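Local coordinates for protein chorismate synthase (Campylobacter jejuni, PDB 1SQ1) that probably catalyses the FMNH2-dependent elimination of phosphate from 5-enolpyruvylshikimate-3-phosphate to give chorismate, the branch-point precursor of the aromatic amino acids, at residues Val21-Asp26 / Arg131-Ala136; Phe145-Gln150 / Leu338-Cys343; Glu177-Asp182 / Gly328-Ser333; His232-Ile237 / Lys241-Gly246. All coordinates share one frame; numbering follows the deposited sequence.

How the contacts relate
The four contacts illustrate how a layered fold is held together from several sides of one helical core. Contact 1 comes first along the chain and joins the sheet containing strand 21-26 to helix 128-143. Contact 2 follows and spans the rest: its two segments enclose those of contact 3, which in turn enclose those of contact 4. Contacts 2 and 3 both use helix 325-346, and contacts 2 and 4 both reach the second sheet, through strands 148-156 and 240-245. Their centres lie about 15 to 20 Å apart. Direct packing joins all four, giving the helices between two sheets that characterise chorismate synthase.

Contact 1: residues Val21-Asp26 / Arg131-Ala136; sequences VGCIID and RVAGGA
Strand 21-26 and helix 131-136 run in nearly the same direction, their axes inclined by 30° and approaching to 7.9 Å. The backbones come nearest at Ile25 and Gly134, whose CA atoms are 6.3 Å apart. At Gly134 the helix offers bare backbone to the strand, and the two side chains that point from the strand toward the helix, those of Cys23 and Ile25, settle on it. In Cys23 the sulfur stands in the crowded position between backbone N and carbonyl carbon (chi1 81°). Cys23 SG packs 3.7 Å from the backbone N of Gly134, and no hydrogen bond crosses between the segments; SG also touches the methyl of Ala133, 4.0 Å from CB. This is the interface between the first sheet and the helical layer in the beta-alpha-beta sandwich of chorismate synthases: strand 21-26 is the middle one of five antiparallel strands, bonded on one flank to strand 9-13 and on the other to strand 78-82. Ile25 contributes the end of its longer branch, CD1 resting 3.8 Å from CA of Gly134, with CG1 just behind it. Helix 36-45 packs on helix 128-143 as well, where Leu39 touches both Ala133 and Ala136. Ile24, whose CB points away from the helix, packs on Phe13 of a neighbouring subunit.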
loop_
_atom_site.group_PDB
_atom_site.type_symbol
_atom_site.label_atom_id
_atom_site.label_comp_id
_atom_site.label_asym_id
_atom_site.label_seq_id
_atom_site.Cartn_x
_atom_site.Cartn_y
_atom_site.Cartn_z
ATOM N N VAL A 21 -23.000 11.621 -4.685
ATOM C CA VAL A 21 -21.763 10.863 -4.580
ATOM C C VAL A 21 -20.738 11.739 -3.865
ATOM O O VAL A 21 -21.005 12.904 -3.569
ATOM C CB VAL A 21 -21.213 10.494 -5.969
ATOM C CG1 VAL A 21 -22.220 9.653 -6.719
ATOM C CG2 VAL A 21 -20.897 11.754 -6.753
ATOM N N GLY A 22 -19.563 11.187 -3.587
ATOM C CA GLY A 22 -18.543 11.970 -2.912
ATOM C C GLY A 22 -17.156 11.396 -3.080
ATOM O O GLY A 22 -16.997 10.188 -3.268
ATOM N N CYS A 23 -16.146 12.260 -3.035
ATOM C CA CYS A 23 -14.773 11.798 -3.163
ATOM C C CYS A 23 -13.877 12.458 -2.122
ATOM O O CYS A 23 -14.263 13.439 -1.483
ATOM C CB CYS A 23 -14.233 12.056 -4.575
ATOM S SG CYS A 23 -13.635 13.707 -4.946
ATOM N N ILE A 24 -12.693 11.885 -1.928
ATOM C CA ILE A 24 -11.725 12.402 -0.970
ATOM C C ILE A 24 -10.374 12.396 -1.668
ATOM O O ILE A 24 -9.960 11.376 -2.212
ATOM C CB ILE A 24 -11.639 11.497 0.300
ATOM C CG1 ILE A 24 -13.016 11.337 0.936
ATOM C CG2 ILE A 24 -10.715 12.114 1.333
ATOM C CD1 ILE A 24 -13.625 12.642 1.408
ATOM N N ILE A 25 -9.698 13.535 -1.697
ATOM C CA ILE A 25 -8.384 13.573 -2.312
ATOM C C ILE A 25 -7.405 13.843 -1.182
ATOM O O ILE A 25 -7.422 14.907 -0.559
ATOM C CB ILE A 25 -8.247 14.680 -3.365
ATOM C CG1 ILE A 25 -9.260 14.477 -4.494
ATOM C CG2 ILE A 25 -6.841 14.670 -3.920
ATOM C CD1 ILE A 25 -10.597 15.187 -4.284
ATOM N N ASP A 26 -6.560 12.867 -0.902
ATOM C CA ASP A 26 -5.589 12.997 0.164
ATOM C C ASP A 26 -4.215 13.006 -0.487
ATOM O O ASP A 26 -3.995 12.314 -1.476
ATOM C CB ASP A 26 -5.755 11.815 1.133
ATOM C CG ASP A 26 -4.876 11.922 2.368
ATOM O OD1 ASP A 26 -4.982 12.912 3.126
ATOM O OD2 ASP A 26 -4.072 11.000 2.591
ATOM N N ARG A 131 -14.972 10.632 -9.909
ATOM C CA ARG A 131 -13.715 10.591 -10.645
ATOM C C ARG A 131 -13.414 11.949 -11.256
ATOM O O ARG A 131 -12.267 12.389 -11.272
ATOM C CB ARG A 131 -13.785 9.529 -11.741
ATOM C CG ARG A 131 -14.523 8.259 -11.314
ATOM C CD ARG A 131 -14.653 7.241 -12.443
ATOM N NE ARG A 131 -13.396 6.569 -12.748
ATOM C CZ ARG A 131 -13.170 5.276 -12.551
ATOM N NH1 ARG A 131 -11.989 4.753 -12.861
ATOM N NH2 ARG A 131 -14.123 4.502 -12.052
ATOM N N VAL A 132 -14.448 12.615 -11.765
ATOM C CA VAL A 132 -14.287 13.943 -12.365
ATOM C C VAL A 132 -13.916 14.991 -11.295
ATOM O O VAL A 132 -12.923 15.707 -11.445
ATOM C CB VAL A 132 -15.579 14.380 -13.098
ATOM C CG1 VAL A 132 -15.399 15.763 -13.722
ATOM C CG2 VAL A 132 -15.916 13.369 -14.169
ATOM N N ALA A 133 -14.697 15.084 -10.222
ATOM C CA ALA A 133 -14.378 16.039 -9.168
ATOM C C ALA A 133 -12.910 15.888 -8.779
ATOM O O ALA A 133 -12.130 16.840 -8.863
ATOM C CB ALA A 133 -15.258 15.804 -7.954
ATOM N N GLY A 134 -12.544 14.678 -8.358
ATOM C CA GLY A 134 -11.178 14.392 -7.951
ATOM C C GLY A 134 -10.133 14.800 -8.974
ATOM O O GLY A 134 -9.135 15.429 -8.622
ATOM N N GLY A 135 -10.342 14.438 -10.235
ATOM C CA GLY A 135 -9.398 14.818 -11.273
ATOM C C GLY A 135 -9.253 16.335 -11.371
ATOM O O GLY A 135 -8.145 16.853 -11.574
ATOM N N ALA A 136 -10.374 17.046 -11.229
ATOM C CA ALA A 136 -10.397 18.510 -11.277
ATOM C C ALA A 136 -9.378 19.051 -10.291
ATOM O O ALA A 136 -8.477 19.813 -10.647
ATOM C CB ALA A 136 -11.786 19.016 -10.905
#

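Contact 2: residues Phe145-Gln150 / Leu338-Cys343; sequences FDICVQ and LVLADC
Leu340 reaches from helix 338-343 to the chain entering strand 148-156, where Ile147 and Val149 receive it. From its CB, which already points toward the 145-150 segment, the chain continues to CG, placed anti to the carbonyl carbon and beside the backbone N (chi1 -77°). Neither CB nor CG comes within 4.2 Å of the 145-150 segment. The touching falls to CD1, which lies almost exactly anti to CA (chi2 179°) and therefore carries the leucine to its full reach. This one methyl meets two others: CG2 of Val149 at 3.9 Å and CG2 of Ile147 at 4.1 Å. As those two residues are separated by a single position in an extended chain, both turn the same way, and CD1 sits in the notch between their methyls, each pair of side chains meeting at a slant. The second methyl, CD2, branches off without touching this segment.

Just before Ile147, Asp146 has a positive phi and is the C-prime residue of a Schellman motif that ends helix 128-143. That turn brings the chain round into strand 148-156 of the second sheet, where Cys148 and Gln150 bond to strand 205-212. Leu142 of the ended helix touches both Ile147 and Leu340, and Val211 touches both Val149 and Leu340, so the leucine belongs to a wider apolar core. With three buried hydrocarbon side chains and no hydrogen bond across it, the contact rests on dispersion and the exclusion of water, and no directional bond dictates its geometry.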
loop_
_atom_site.group_PDB
_atom_site.type_symbol
_atom_site.label_atom_id
_atom_site.label_comp_id
_atom_site.label_asym_id
_atom_site.label_seq_id
_atom_site.Cartn_x
_atom_site.Cartn_y
_atom_site.Cartn_z
ATOM N N PHE A 145 2.448 23.585 -12.705
ATOM C CA PHE A 145 3.636 23.150 -13.448
ATOM C C PHE A 145 3.367 23.238 -14.941
ATOM O O PHE A 145 4.135 22.731 -15.767
ATOM C CB PHE A 145 4.009 21.711 -13.088
ATOM C CG PHE A 145 4.582 21.560 -11.709
ATOM C CD1 PHE A 145 5.929 21.266 -11.533
ATOM C CD2 PHE A 145 3.778 21.719 -10.585
ATOM C CE1 PHE A 145 6.467 21.139 -10.262
ATOM C CE2 PHE A 145 4.305 21.595 -9.313
ATOM C CZ PHE A 145 5.651 21.303 -9.146
ATOM N N ASP A 146 2.264 23.897 -15.268
ATOM C CA ASP A 146 1.820 24.080 -16.645
ATOM C C ASP A 146 1.729 22.802 -17.435
ATOM O O ASP A 146 2.223 22.707 -18.564
ATOM C CB ASP A 146 2.692 25.095 -17.384
ATOM C CG ASP A 146 2.211 26.514 -17.171
ATOM O OD1 ASP A 146 0.986 26.735 -17.358
ATOM O OD2 ASP A 146 3.038 27.398 -16.828
ATOM N N ILE A 147 1.087 21.819 -16.814
ATOM C CA ILE A 147 0.860 20.525 -17.427
ATOM C C ILE A 147 -0.623 20.556 -17.783
ATOM O O ILE A 147 -1.486 20.759 -16.925
ATOM C CB ILE A 147 1.179 19.377 -16.443
ATOM C CG1 ILE A 147 2.674 19.392 -16.117
ATOM C CG2 ILE A 147 0.810 18.039 -17.063
ATOM C CD1 ILE A 147 3.125 18.322 -15.138
ATOM N N CYS A 148 -0.913 20.386 -19.062
ATOM C CA CYS A 148 -2.287 20.432 -19.512
ATOM C C CYS A 148 -2.734 19.102 -20.074
ATOM O O CYS A 148 -2.040 18.496 -20.890
ATOM C CB CYS A 148 -2.445 21.522 -20.565
ATOM S SG CYS A 148 -4.150 21.913 -20.930
ATOM N N VAL A 149 -3.900 18.653 -19.623
ATOM C CA VAL A 149 -4.469 17.393 -20.077
ATOM C C VAL A 149 -5.830 17.667 -20.710
ATOM O O VAL A 149 -6.711 18.249 -20.077
ATOM C CB VAL A 149 -4.636 16.397 -18.899
ATOM C CG1 VAL A 149 -5.293 15.118 -19.385
ATOM C CG2 VAL A 149 -3.277 16.077 -18.294
ATOM N N GLN A 150 -5.991 17.257 -21.963
ATOM C CA GLN A 150 -7.241 17.456 -22.687
ATOM C C GLN A 150 -7.554 16.228 -23.527
ATOM O O GLN A 150 -6.642 15.555 -24.005
ATOM C CB GLN A 150 -7.131 18.692 -23.580
ATOM C CG GLN A 150 -5.690 19.098 -23.883
ATOM C CD GLN A 150 -5.593 20.420 -24.622
ATOM O OE1 GLN A 150 -6.422 21.318 -24.428
ATOM N NE2 GLN A 150 -4.566 20.556 -25.459
ATOM N N LEU A 338 -5.335 12.640 -12.314
ATOM C CA LEU A 338 -4.968 12.039 -11.031
ATOM C C LEU A 338 -3.613 11.343 -11.089
ATOM O O LEU A 338 -2.748 11.568 -10.241
ATOM C CB LEU A 338 -6.035 11.042 -10.585
ATOM C CG LEU A 338 -7.381 11.633 -10.139
ATOM C CD1 LEU A 338 -8.444 10.585 -10.329
ATOM C CD2 LEU A 338 -7.347 12.088 -8.684
ATOM N N VAL A 339 -3.422 10.499 -12.092
ATOM C CA VAL A 339 -2.153 9.801 -12.224
ATOM C C VAL A 339 -0.982 10.789 -12.288
ATOM O O VAL A 339 -0.104 10.763 -11.424
ATOM C CB VAL A 339 -2.131 8.918 -13.479
ATOM C CG1 VAL A 339 -0.814 8.171 -13.565
ATOM C CG2 VAL A 339 -3.292 7.941 -13.438
ATOM N N LEU A 340 -0.963 11.662 -13.302
ATOM C CA LEU A 340 0.135 12.630 -13.440
ATOM C C LEU A 340 0.405 13.437 -12.170
ATOM O O LEU A 340 1.563 13.616 -11.785
ATOM C CB LEU A 340 -0.119 13.590 -14.604
ATOM C CG LEU A 340 0.157 12.996 -15.990
ATOM C CD1 LEU A 340 -0.162 14.020 -17.046
ATOM C CD2 LEU A 340 1.601 12.527 -16.091
ATOM N N ALA A 341 -0.650 13.916 -11.517
ATOM C CA ALA A 341 -0.486 14.686 -10.300
ATOM C C ALA A 341 0.030 13.770 -9.215
ATOM O O ALA A 341 0.529 14.227 -8.189
ATOM C CB ALA A 341 -1.797 15.283 -9.888
ATOM N N ASP A 342 -0.109 12.465 -9.433
ATOM C CA ASP A 342 0.374 11.491 -8.459
ATOM C C ASP A 342 1.877 11.245 -8.688
ATOM O O ASP A 342 2.650 11.282 -7.741
ATOM C CB ASP A 342 -0.442 10.186 -8.560
ATOM C CG ASP A 342 -0.055 9.143 -7.501
ATOM O OD1 ASP A 342 -0.554 8.000 -7.610
ATOM O OD2 ASP A 342 0.733 9.444 -6.574
ATOM N N CYS A 343 2.297 11.031 -9.934
ATOM C CA CYS A 343 3.719 10.802 -10.206
ATOM C C CYS A 343 4.526 12.043 -9.872
ATOM O O CYS A 343 5.705 11.962 -9.512
ATOM C CB CYS A 343 3.970 10.487 -11.678
ATOM S SG CYS A 343 2.994 9.150 -12.364
#

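Contact 3: residues Glu177-Asp182 / Gly328-Ser333; sequences EIFCLD and GSVVAS
The loop between helices 170-175 and 186-198 meets the long central helix 325-346 through one aromatic ring, that of Phe179, which lies against Ser329 and Val330. The CA atoms of Phe179 and Ser329 are the nearest across the two segments, 8.0 Å apart, so it is the ring that bridges the interval. Phe179 itself has a left-handed backbone conformation, and CG stands beside its backbone N, anti to the carbonyl carbon (chi1 -48°), which directs the ring at the helix. Two successive helical residues meet the ring, both obliquely. CD1 lies 3.4 Å from OG of Ser329, and CE1 lies 3.6 Å from CG2 of Val330, with CZ of the same ring at 3.7 Å from that methyl.

In the sandwich fold, helix 325-346 belongs to the helical layer covering the second antiparallel sheet, and Ser329 accordingly also touches Val207 on strand 205-212. The loop is tied to this sheet as well, since the backbone of Leu181 bonds to Val153. The serine hydroxyl makes no hydrogen bond to the loop. Its polar partner is the carbonyl oxygen of Val326, one turn earlier in the same helix, so that buried OG is satisfied while its flank packs on the phenyl ring. In Val330 the methyl that does the touching is the one beside the backbone N. The side chain of Val330 also comes within about 4 Å of that of Arg46, a residue predicted to bind NADP(+), which places this end of the contact near that presumed site.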
loop_
_atom_site.group_PDB
_atom_site.type_symbol
_atom_site.label_atom_id
_atom_site.label_comp_id
_atom_site.label_asym_id
_atom_site.label_seq_id
_atom_site.Cartn_x
_atom_site.Cartn_y
_atom_site.Cartn_z
ATOM N N GLU A 177 -20.551 19.664 -28.829
ATOM C CA GLU A 177 -21.442 19.041 -27.866
ATOM C C GLU A 177 -20.991 17.620 -27.599
ATOM O O GLU A 177 -21.425 16.999 -26.634
ATOM C CB GLU A 177 -22.879 19.015 -28.391
ATOM C CG GLU A 177 -23.307 20.285 -29.102
ATOM C CD GLU A 177 -23.133 20.196 -30.616
ATOM O OE1 GLU A 177 -22.023 19.831 -31.079
ATOM O OE2 GLU A 177 -24.111 20.498 -31.344
ATOM N N ILE A 178 -20.127 17.097 -28.464
ATOM C CA ILE A 178 -19.643 15.731 -28.288
ATOM C C ILE A 178 -18.117 15.632 -28.218
ATOM O O ILE A 178 -17.549 14.539 -28.262
ATOM C CB ILE A 178 -20.194 14.786 -29.399
ATOM C CG1 ILE A 178 -19.876 15.342 -30.784
ATOM C CG2 ILE A 178 -21.688 14.629 -29.241
ATOM C CD1 ILE A 178 -20.306 14.426 -31.919
ATOM N N PHE A 179 -17.461 16.782 -28.097
ATOM C CA PHE A 179 -16.003 16.843 -27.991
ATOM C C PHE A 179 -15.284 16.340 -29.238
ATOM O O PHE A 179 -14.158 15.847 -29.158
ATOM C CB PHE A 179 -15.531 16.047 -26.766
ATOM C CG PHE A 179 -16.294 16.364 -25.503
ATOM C CD1 PHE A 179 -17.040 15.376 -24.858
ATOM C CD2 PHE A 179 -16.299 17.655 -24.975
ATOM C CE1 PHE A 179 -17.780 15.668 -23.712
ATOM C CE2 PHE A 179 -17.037 17.955 -23.828
ATOM C CZ PHE A 179 -17.779 16.960 -23.198
ATOM N N CYS A 180 -15.932 16.477 -30.388
ATOM C CA CYS A 180 -15.363 16.051 -31.661
ATOM C C CYS A 180 -13.995 16.698 -31.899
ATOM O O CYS A 180 -13.816 17.880 -31.623
ATOM C CB CYS A 180 -16.321 16.430 -32.797
ATOM S SG CYS A 180 -15.762 15.972 -34.465
ATOM N N LEU A 181 -13.040 15.921 -32.414
ATOM C CA LEU A 181 -11.685 16.413 -32.707
ATOM C C LEU A 181 -11.423 16.536 -34.211
ATOM O O LEU A 181 -10.352 16.974 -34.627
ATOM C CB LEU A 181 -10.622 15.486 -32.093
ATOM C CG LEU A 181 -10.535 15.396 -30.568
ATOM C CD1 LEU A 181 -9.483 14.378 -30.173
ATOM C CD2 LEU A 181 -10.200 16.759 -29.996
ATOM N N ASP A 182 -12.400 16.129 -35.015
ATOM C CA ASP A 182 -12.309 16.197 -36.470
ATOM C C ASP A 182 -13.613 16.837 -36.943
ATOM O O ASP A 182 -14.627 16.160 -37.080
ATOM C CB ASP A 182 -12.172 14.792 -37.074
ATOM C CG ASP A 182 -11.637 14.820 -38.496
ATOM O OD1 ASP A 182 -11.553 13.756 -39.144
ATOM O OD2 ASP A 182 -11.284 15.913 -38.967
ATOM N N GLY A 328 -17.380 9.535 -21.380
ATOM C CA GLY A 328 -16.154 8.860 -21.004
ATOM C C GLY A 328 -14.888 9.633 -21.299
ATOM O O GLY A 328 -13.877 9.451 -20.622
ATOM N N SER A 329 -14.922 10.487 -22.314
ATOM C CA SER A 329 -13.739 11.263 -22.653
ATOM C C SER A 329 -13.453 12.216 -21.499
ATOM O O SER A 329 -12.292 12.452 -21.158
ATOM C CB SER A 329 -13.960 12.069 -23.925
ATOM O OG SER A 329 -14.770 13.202 -23.661
ATOM N N VAL A 330 -14.513 12.759 -20.896
ATOM C CA VAL A 330 -14.352 13.679 -19.767
ATOM C C VAL A 330 -13.712 12.967 -18.570
ATOM O O VAL A 330 -12.934 13.560 -17.822
ATOM C CB VAL A 330 -15.716 14.279 -19.302
ATOM C CG1 VAL A 330 -15.479 15.319 -18.216
ATOM C CG2 VAL A 330 -16.458 14.895 -20.469
ATOM N N VAL A 331 -14.054 11.695 -18.393
ATOM C CA VAL A 331 -13.521 10.898 -17.299
ATOM C C VAL A 331 -12.090 10.464 -17.610
ATOM O O VAL A 331 -11.236 10.454 -16.721
ATOM C CB VAL A 331 -14.391 9.655 -17.040
ATOM C CG1 VAL A 331 -13.755 8.785 -15.976
ATOM C CG2 VAL A 331 -15.782 10.087 -16.610
ATOM N N ALA A 332 -11.826 10.112 -18.865
ATOM C CA ALA A 332 -10.480 9.713 -19.257
ATOM C C ALA A 332 -9.523 10.857 -18.918
ATOM O O ALA A 332 -8.356 10.626 -18.602
ATOM C CB ALA A 332 -10.434 9.408 -20.734
ATOM N N SER A 333 -10.018 12.093 -18.974
ATOM C CA SER A 333 -9.175 13.239 -18.639
ATOM C C SER A 333 -8.883 13.255 -17.145
ATOM O O SER A 333 -7.725 13.303 -16.737
ATOM C CB SER A 333 -9.842 14.559 -19.039
ATOM O OG SER A 333 -9.626 14.849 -20.410
#

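Contact 4: residues His232-Ile237 / Lys241-Gly246; sequences HALMGI and KAVEIG
Apolar contact between Val243 and the residues Leu234 and Met235 makes up the first part of this junction of helix 226-235 with strand 240-245. Val243 directs its CG2 methyl at these two residues, meeting CG of Met235 at 3.6 Å and CB of Leu234 at 4.1 Å. It also rests on the helical backbone, 4.0 Å from N of Met235, so one methyl touches two consecutive residues close to their main chain.

Contact of a side chain with backbone is the second kind. Met235, modelled as selenomethionine, starts out alongside the strand, but bends at chi2 (-69°) and chi3 turn its end inward. The selenium thereby comes to lie over the flat face of the peptide joining Lys241 to Ala242, 3.9 Å from Lys241 C and equally far from Ala242 N. Only three residues separate the two segments, so this is a local helix-to-strand connection in which helix 226-235 packs against the strand that follows it. Strand 240-245 is the outermost of its sheet within the chain, yet residues Ala242 to Glu244 pair antiparallel with a strand of a neighbouring subunit, and the sheet thus continues through the interface.

Polar bonds make the third group, and they lead outward from the two segments. NZ of Lys241 is hydrogen-bonded to the carbonyl oxygen of Ser273 of that same neighbouring subunit. The lysine side chain also comes within about 4 Å of a bound sulfate, probably from the crystallisation liquor, and of the side chain of Lys293, part of the predicted FMN site.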
loop_
_atom_site.group_PDB
_atom_site.type_symbol
_atom_site.label_atom_id
_atom_site.label_comp_id
_atom_site.label_asym_id
_atom_site.label_seq_id
_atom_site.Cartn_x
_atom_site.Cartn_y
_atom_site.Cartn_z
ATOM N N HIS A 232 -3.899 1.407 -16.309
ATOM C CA HIS A 232 -4.698 0.938 -15.189
ATOM C C HIS A 232 -5.875 1.882 -14.939
ATOM O O HIS A 232 -7.018 1.437 -14.789
ATOM C CB HIS A 232 -3.788 0.841 -13.966
ATOM C CG HIS A 232 -4.444 0.325 -12.725
ATOM N ND1 HIS A 232 -5.538 0.943 -12.152
ATOM C CD2 HIS A 232 -4.082 -0.659 -11.869
ATOM C CE1 HIS A 232 -5.808 0.366 -10.989
ATOM N NE2 HIS A 232 -4.937 -0.604 -10.798
ATOM N N ALA A 233 -5.610 3.182 -14.921
ATOM C CA ALA A 233 -6.677 4.149 -14.693
ATOM C C ALA A 233 -7.660 4.245 -15.872
ATOM O O ALA A 233 -8.847 4.436 -15.657
ATOM C CB ALA A 233 -6.085 5.517 -14.377
ATOM N N LEU A 234 -7.166 4.103 -17.104
ATOM C CA LEU A 234 -8.011 4.173 -18.291
ATOM C C LEU A 234 -8.827 2.883 -18.524
ATOM O O LEU A 234 -10.051 2.950 -18.703
ATOM C CB LEU A 234 -7.158 4.515 -19.521
ATOM C CG LEU A 234 -6.562 5.938 -19.521
ATOM C CD1 LEU A 234 -5.645 6.192 -20.741
ATOM C CD2 LEU A 234 -7.707 6.944 -19.518
HETATM N N MSE A 235 -8.172 1.716 -18.523
HETATM C CA MSE A 235 -8.882 0.430 -18.700
HETATM C C MSE A 235 -9.934 0.310 -17.606
HETATM O O MSE A 235 -10.996 -0.271 -17.814
HETATM C CB MSE A 235 -7.926 -0.768 -18.567
HETATM C CG MSE A 235 -7.215 -1.244 -19.838
HETATM SE SE MSE A 235 -8.366 -2.064 -21.156
HETATM C CE MSE A 235 -9.763 -2.627 -19.955
ATOM N N GLY A 236 -9.618 0.848 -16.430
ATOM C CA GLY A 236 -10.547 0.792 -15.316
ATOM C C GLY A 236 -11.859 1.521 -15.569
ATOM O O GLY A 236 -12.880 1.231 -14.940
ATOM N N ILE A 237 -11.829 2.479 -16.489
ATOM C CA ILE A 237 -13.014 3.245 -16.820
ATOM C C ILE A 237 -14.086 2.334 -17.404
ATOM O O ILE A 237 -13.779 1.389 -18.132
ATOM C CB ILE A 237 -12.701 4.349 -17.844
ATOM C CG1 ILE A 237 -11.677 5.316 -17.253
ATOM C CG2 ILE A 237 -14.002 5.055 -18.248
ATOM C CD1 ILE A 237 -11.394 6.550 -18.086
ATOM N N LYS A 241 -12.286 -1.003 -23.413
ATOM C CA LYS A 241 -11.796 -2.324 -23.778
ATOM C C LYS A 241 -10.406 -2.320 -24.443
ATOM O O LYS A 241 -9.855 -3.378 -24.773
ATOM C CB LYS A 241 -12.814 -3.007 -24.692
ATOM C CG LYS A 241 -14.221 -3.101 -24.110
ATOM C CD LYS A 241 -14.272 -3.888 -22.806
ATOM C CE LYS A 241 -13.782 -5.318 -22.956
ATOM N NZ LYS A 241 -13.886 -5.990 -21.636
ATOM N N ALA A 242 -9.843 -1.137 -24.652
ATOM C CA ALA A 242 -8.514 -1.036 -25.241
ATOM C C ALA A 242 -7.849 0.295 -24.906
ATOM O O ALA A 242 -8.517 1.318 -24.732
ATOM C CB ALA A 242 -8.588 -1.220 -26.747
ATOM N N VAL A 243 -6.524 0.262 -24.822
ATOM C CA VAL A 243 -5.738 1.442 -24.512
ATOM C C VAL A 243 -4.472 1.497 -25.339
ATOM O O VAL A 243 -3.726 0.510 -25.431
ATOM C CB VAL A 243 -5.323 1.451 -23.065
ATOM C CG1 VAL A 243 -4.502 2.679 -22.785
ATOM C CG2 VAL A 243 -6.544 1.400 -22.188
ATOM N N GLU A 244 -4.227 2.658 -25.940
ATOM C CA GLU A 244 -3.040 2.835 -26.765
ATOM C C GLU A 244 -2.159 3.988 -26.329
ATOM O O GLU A 244 -2.636 5.032 -25.884
ATOM C CB GLU A 244 -3.418 3.075 -28.225
ATOM C CG GLU A 244 -3.908 1.858 -28.965
ATOM C CD GLU A 244 -4.080 2.140 -30.432
ATOM O OE1 GLU A 244 -4.857 3.056 -30.774
ATOM O OE2 GLU A 244 -3.433 1.449 -31.244
ATOM N N ILE A 245 -0.859 3.799 -26.474
ATOM C CA ILE A 245 0.078 4.850 -26.139
ATOM C C ILE A 245 0.960 5.087 -27.347
ATOM O O ILE A 245 1.795 4.252 -27.704
ATOM C CB ILE A 245 0.937 4.480 -24.918
ATOM C CG1 ILE A 245 0.038 4.374 -23.677
ATOM C CG2 ILE A 245 2.018 5.526 -24.713
ATOM C CD1 ILE A 245 0.763 4.042 -22.417
ATOM N N GLY A 246 0.743 6.224 -27.993
ATOM C CA GLY A 246 1.529 6.556 -29.159
ATOM C C GLY A 246 1.157 5.675 -30.326
ATOM O O GLY A 246 -0.023 5.401 -30.531
#